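Local coordinates for protein probable TonB-dependent receptor (Pseudomonas aeruginosa, PDB 4K3F) that probably serves as a periplasmic methionine-binding lipoprotein for uptake, and here holds selenomethionine in its pocket, at residues Ala54-His59 and Thr78-Glu83; Pro61-Phe66 and Thr72-Val77. All coordinates share one frame; numbering follows the deposited sequence.

How the contacts relate
Both contacts draw on strand 75-82, and strand 54-59 of contact 1 runs straight on into helix 60-70 of contact 2; along the chain contact 2 is nested within the loop that contact 1 closes. Contact 1 is fully buried, about 8 Å from the centre of the chain, whereas contact 2 is partly buried, its centre about 13 Å out. Their chemistry differs accordingly. Contact 1 buries 115 Å² through Phe56 set against His81 and Val80, with a polar chain from His81 ending on the ligand amine; contact 2 buries 204 Å² mainly through aliphatic carbon. Both reach the selenomethionine, contact 1 at its polar and apolar ends and contact 2 at its selenium and methyl.

Contact 1 (Ala54-His59 and Thr78-Glu83); sequences ANFFQH and TGVHIE. With MSE (selenomethionine), chain B.
Glu83 OE1 accepts a hydrogen bond from the amine N of the bound selenomethionine at 2.6 Å, and Asn173 N adds a weak second bond to the same oxygen. The other oxygen, OE2, accepts His81 NE2 at 2.8 Å, with an N-H...O angle of 162°. That bond uses the anti lone pair of OE2, and OE2 lies close to the imidazole plane, an arrangement that would restrict rotation of the carboxylate that meets the ligand. Across the contact, Phe56 CZ reaches the edge of the His81 ring, 3.5 Å from His81 CE1. The two ring planes are inclined at 78°, an oblique pairing. A chi1 of 179° turns the Phe56 ring away from its own backbone N, and Phe56 CE1 lies 3.7 Å from Val80 CG2. At the ligand's other end, selenium lies over one face of the His59 ring, off-centre and 3.4 Å from NE2. The Phe56 and Val80 CA atoms, the nearest pair, are 9.2 Å apart, consistent with strands that are not neighbours: strand 198-202 runs between them, antiparallel to both. Helix 11-26 packs against Phe56 and His81, with His14 edge-to-face on Phe56 and Pro13 and Ile17 touching His81.

Contact 2 (Pro61-Phe66 and Thr72-Val77); sequences PYLDEF and TDLVAV. With MSE (selenomethionine), chain B.
Leu63 leaves helix 60-70 with its CB directed toward Leu74 and the start of strand 75-82. CG stands anti to the backbone N (chi1 174°), which extends the side chain from the helix toward the strand, and chi2 of 62° then splits the two methyls between different partners. CD1 meets Leu74 CB at 3.8 Å, the two leucine side chains crossing at about a right angle. CD2 instead lies along the backbone, 4.0 Å from Ala76 N, and approaches the Ala76 methyl more loosely, at 4.4 Å from its CB. The contact belongs to a beta-alpha-beta crossover: strand 54-59, helix 60-70 and strand 75-82 form it, and its two strands are parallel and have strand 198-202 inserted antiparallel between them, as in type II periplasmic binding proteins. Leu63 thus packs the crossover helix onto the second strand, and the Leu74 side chain also touches Val47 of helix 42-48 and Val201 of strand 198-202. Nearer the turn, Thr72 OG1 lies at the edge of the Phe66 ring, 4.3 Å from CD1. The hydrogen bond of that hydroxyl is to Asn67 OD1, while Asn67 ND2 binds Leu74 O, so one amide ties the helix to two points of the segment 72-77. Tyr62, one residue before Leu63, serves the ligand: the selenomethionine methyl CE lies 3.6 Å above the centre of one ring face, consistent with a CH-pi contact. Tyr62 CB is 3.5 Å from the ligand SE, and Tyr62 OH is hydrogen-bonded to Tyr40 O.

Contact 1 (Ala54-His59 and Thr78-Glu83)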
# COMPACT_ATOMS: atom_id res chain seq x y z
N ALA A 54 16.87 1.14 -4.79
CA ALA A 54 15.71 1.65 -4.07
C ALA A 54 14.45 0.90 -4.46
O ALA A 54 14.44 0.08 -5.38
CB ALA A 54 15.54 3.13 -4.40
N ASN A 55 13.39 1.14 -3.72
CA ASN A 55 12.09 0.61 -4.08
C ASN A 55 10.97 1.60 -3.77
O ASN A 55 11.13 2.56 -2.99
CB ASN A 55 11.82 -0.80 -3.49
CG ASN A 55 11.74 -0.83 -1.97
OD1 ASN A 55 10.97 -0.08 -1.35
ND2 ASN A 55 12.48 -1.71 -1.37
N PHE A 56 9.81 1.30 -4.33
CA PHE A 56 8.62 2.16 -4.21
C PHE A 56 7.40 1.29 -4.28
O PHE A 56 6.95 0.93 -5.35
CB PHE A 56 8.65 3.26 -5.28
CG PHE A 56 7.47 4.19 -5.24
CD1 PHE A 56 6.99 4.70 -4.05
CD2 PHE A 56 6.86 4.60 -6.40
CE1 PHE A 56 5.89 5.58 -4.03
CE2 PHE A 56 5.77 5.48 -6.38
CZ PHE A 56 5.30 5.98 -5.21
N PHE A 57 6.88 0.94 -3.10
CA PHE A 57 5.77 -0.03 -2.99
C PHE A 57 5.10 -0.09 -1.63
O PHE A 57 4.05 -0.65 -1.55
CB PHE A 57 6.15 -1.47 -3.37
CG PHE A 57 6.84 -2.24 -2.26
CD1 PHE A 57 8.15 -2.00 -1.95
CD2 PHE A 57 6.12 -3.16 -1.51
CE1 PHE A 57 8.79 -2.73 -0.91
CE2 PHE A 57 6.74 -3.87 -0.50
CZ PHE A 57 8.06 -3.64 -0.20
N GLN A 58 5.70 0.43 -0.57
CA GLN A 58 5.23 0.15 0.82
C GLN A 58 5.00 1.44 1.57
O GLN A 58 5.42 2.52 1.12
CB GLN A 58 6.25 -0.72 1.56
CG GLN A 58 7.49 0.08 2.01
CD GLN A 58 8.67 -0.83 2.24
OE1 GLN A 58 8.61 -1.77 3.04
NE2 GLN A 58 9.69 -0.64 1.45
N HIS A 59 4.32 1.32 2.71
CA HIS A 59 4.18 2.42 3.63
C HIS A 59 5.16 2.23 4.80
O HIS A 59 5.84 1.22 4.91
CB HIS A 59 2.73 2.60 4.11
CG HIS A 59 2.02 1.33 4.54
ND1 HIS A 59 2.46 0.55 5.61
CD2 HIS A 59 0.93 0.70 4.06
CE1 HIS A 59 1.64 -0.48 5.77
NE2 HIS A 59 0.69 -0.40 4.84
N THR A 78 11.27 9.57 0.95
CA THR A 78 10.19 10.55 0.86
C THR A 78 8.86 9.89 0.66
O THR A 78 8.80 8.74 0.24
CB THR A 78 10.44 11.57 -0.27
OG1 THR A 78 9.64 12.73 -0.04
CG2 THR A 78 10.13 11.01 -1.65
N GLY A 79 7.81 10.61 1.03
CA GLY A 79 6.46 10.14 0.86
C GLY A 79 5.89 10.64 -0.45
O GLY A 79 6.21 11.72 -0.92
N VAL A 80 5.06 9.83 -1.06
CA VAL A 80 4.54 10.14 -2.35
C VAL A 80 3.03 10.23 -2.40
O VAL A 80 2.51 11.23 -2.87
CB VAL A 80 5.06 9.18 -3.43
CG1 VAL A 80 4.56 9.63 -4.80
CG2 VAL A 80 6.58 9.12 -3.46
N HIS A 81 2.33 9.18 -1.97
CA HIS A 81 0.89 9.10 -2.11
C HIS A 81 0.28 8.20 -1.07
O HIS A 81 0.99 7.45 -0.39
CB HIS A 81 0.49 8.59 -3.51
CG HIS A 81 0.80 7.15 -3.74
ND1 HIS A 81 1.94 6.70 -4.37
CD2 HIS A 81 0.10 6.04 -3.42
CE1 HIS A 81 1.93 5.38 -4.42
NE2 HIS A 81 0.82 4.96 -3.84
N ILE A 82 -1.04 8.31 -0.95
CA ILE A 82 -1.80 7.43 -0.05
C ILE A 82 -2.77 6.66 -0.91
O ILE A 82 -3.28 7.19 -1.92
CB ILE A 82 -2.58 8.24 1.04
CG1 ILE A 82 -1.64 9.19 1.79
CG2 ILE A 82 -3.24 7.33 2.05
CD1 ILE A 82 -1.96 10.64 1.54
N GLU A 83 -3.05 5.42 -0.53
CA GLU A 83 -4.01 4.54 -1.22
C GLU A 83 -5.07 4.12 -0.23
O GLU A 83 -4.96 3.06 0.36
CB GLU A 83 -3.32 3.26 -1.73
CG GLU A 83 -2.29 3.49 -2.79
CD GLU A 83 -1.48 2.24 -3.14
OE1 GLU A 83 -1.86 1.06 -2.83
OE2 GLU A 83 -0.44 2.45 -3.73
N MSE B . 0.38 0.16 -1.84
CA MSE B . 0.05 -0.60 -0.61
C MSE B . -0.90 0.27 0.21
O MSE B . -0.66 1.48 0.33
OXT MSE B . -1.89 -0.23 0.75
CB MSE B . 1.30 -0.96 0.21
CG MSE B . 0.98 -1.76 1.44
SE MSE B . 2.60 -2.02 2.52
CE MSE B . 3.57 -3.17 1.38

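Contact 2 (Pro61-Phe66 and Thr72-Val77)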
# COMPACT_ATOMS: atom_id res chain seq x y z
N PRO A 61 4.74 2.01 8.17
CA PRO A 61 4.55 0.91 9.12
C PRO A 61 5.04 -0.43 8.61
O PRO A 61 5.69 -1.17 9.35
CB PRO A 61 3.06 0.94 9.38
CG PRO A 61 2.68 2.39 9.16
CD PRO A 61 3.55 2.87 8.05
N TYR A 62 4.79 -0.72 7.37
CA TYR A 62 5.23 -1.99 6.75
C TYR A 62 6.77 -2.09 6.75
O TYR A 62 7.34 -3.13 7.13
CB TYR A 62 4.66 -2.12 5.33
CG TYR A 62 5.00 -3.44 4.71
CD1 TYR A 62 6.19 -3.62 4.04
CD2 TYR A 62 4.14 -4.56 4.85
CE1 TYR A 62 6.52 -4.82 3.48
CE2 TYR A 62 4.47 -5.78 4.29
CZ TYR A 62 5.65 -5.91 3.62
OH TYR A 62 5.98 -7.16 3.10
N LEU A 63 7.42 -1.01 6.38
CA LEU A 63 8.88 -0.97 6.33
C LEU A 63 9.44 -1.25 7.70
O LEU A 63 10.41 -2.00 7.85
CB LEU A 63 9.37 0.38 5.79
CG LEU A 63 10.87 0.53 5.84
CD1 LEU A 63 11.60 -0.49 4.98
CD2 LEU A 63 11.27 1.97 5.50
N ASP A 64 8.92 -0.54 8.69
CA ASP A 64 9.49 -0.67 10.04
C ASP A 64 9.38 -2.13 10.55
O ASP A 64 10.34 -2.72 11.14
CB ASP A 64 8.77 0.26 11.03
CG ASP A 64 9.01 1.74 10.76
OD1 ASP A 64 9.95 2.10 10.04
OD2 ASP A 64 8.23 2.58 11.32
N GLU A 65 8.20 -2.74 10.33
CA GLU A 65 7.98 -4.12 10.69
C GLU A 65 8.84 -5.06 9.87
O GLU A 65 9.39 -6.04 10.40
CB GLU A 65 6.50 -4.46 10.51
CG GLU A 65 6.13 -5.90 10.79
CD GLU A 65 6.50 -6.41 12.17
OE1 GLU A 65 6.64 -5.61 13.13
OE2 GLU A 65 6.57 -7.65 12.31
N PHE A 66 9.02 -4.74 8.56
CA PHE A 66 9.88 -5.56 7.71
C PHE A 66 11.33 -5.52 8.21
O PHE A 66 11.98 -6.56 8.37
CB PHE A 66 9.71 -5.14 6.24
CG PHE A 66 10.24 -6.16 5.26
CD1 PHE A 66 11.60 -6.25 5.03
CD2 PHE A 66 9.38 -6.99 4.59
CE1 PHE A 66 12.08 -7.20 4.14
CE2 PHE A 66 9.85 -7.90 3.67
CZ PHE A 66 11.21 -8.02 3.48
N THR A 72 16.98 -5.92 8.83
CA THR A 72 17.55 -5.04 7.80
C THR A 72 17.47 -3.59 8.21
O THR A 72 16.93 -3.23 9.27
CB THR A 72 16.83 -5.27 6.45
OG1 THR A 72 15.41 -5.18 6.61
CG2 THR A 72 17.19 -6.68 5.93
N ASP A 73 18.03 -2.72 7.39
CA ASP A 73 18.10 -1.32 7.79
C ASP A 73 17.81 -0.40 6.63
O ASP A 73 18.47 0.64 6.43
CB ASP A 73 19.41 -0.97 8.52
CG ASP A 73 20.57 -0.80 7.62
OD1 ASP A 73 20.60 -1.42 6.55
OD2 ASP A 73 21.48 -0.01 8.01
N LEU A 74 16.77 -0.76 5.87
CA LEU A 74 16.29 0.09 4.81
C LEU A 74 15.67 1.36 5.39
O LEU A 74 15.11 1.34 6.48
CB LEU A 74 15.28 -0.66 3.94
CG LEU A 74 15.81 -1.89 3.24
CD1 LEU A 74 14.68 -2.54 2.45
CD2 LEU A 74 16.99 -1.61 2.35
N VAL A 75 15.77 2.45 4.65
CA VAL A 75 15.36 3.76 5.17
C VAL A 75 14.43 4.46 4.17
O VAL A 75 14.59 4.45 2.94
CB VAL A 75 16.60 4.67 5.49
CG1 VAL A 75 17.38 4.07 6.66
CG2 VAL A 75 17.55 4.83 4.30
N ALA A 76 13.47 5.16 4.73
CA ALA A 76 12.56 5.93 3.92
C ALA A 76 13.23 7.20 3.39
O ALA A 76 13.97 7.85 4.08
CB ALA A 76 11.35 6.32 4.77
N VAL A 77 12.93 7.56 2.16
CA VAL A 77 13.49 8.76 1.50
C VAL A 77 12.46 9.89 1.45
O VAL A 77 12.76 11.04 1.88
CB VAL A 77 13.98 8.44 0.07
CG1 VAL A 77 14.56 9.69 -0.58
CG2 VAL A 77 15.01 7.32 0.11
N MSE B . 0.38 0.16 -1.84
CA MSE B . 0.05 -0.60 -0.61
C MSE B . -0.90 0.27 0.21
O MSE B . -0.66 1.48 0.33
OXT MSE B . -1.89 -0.23 0.75
CB MSE B . 1.30 -0.96 0.21
CG MSE B . 0.98 -1.76 1.44
SE MSE B . 2.60 -2.02 2.52
CE MSE B . 3.57 -3.17 1.38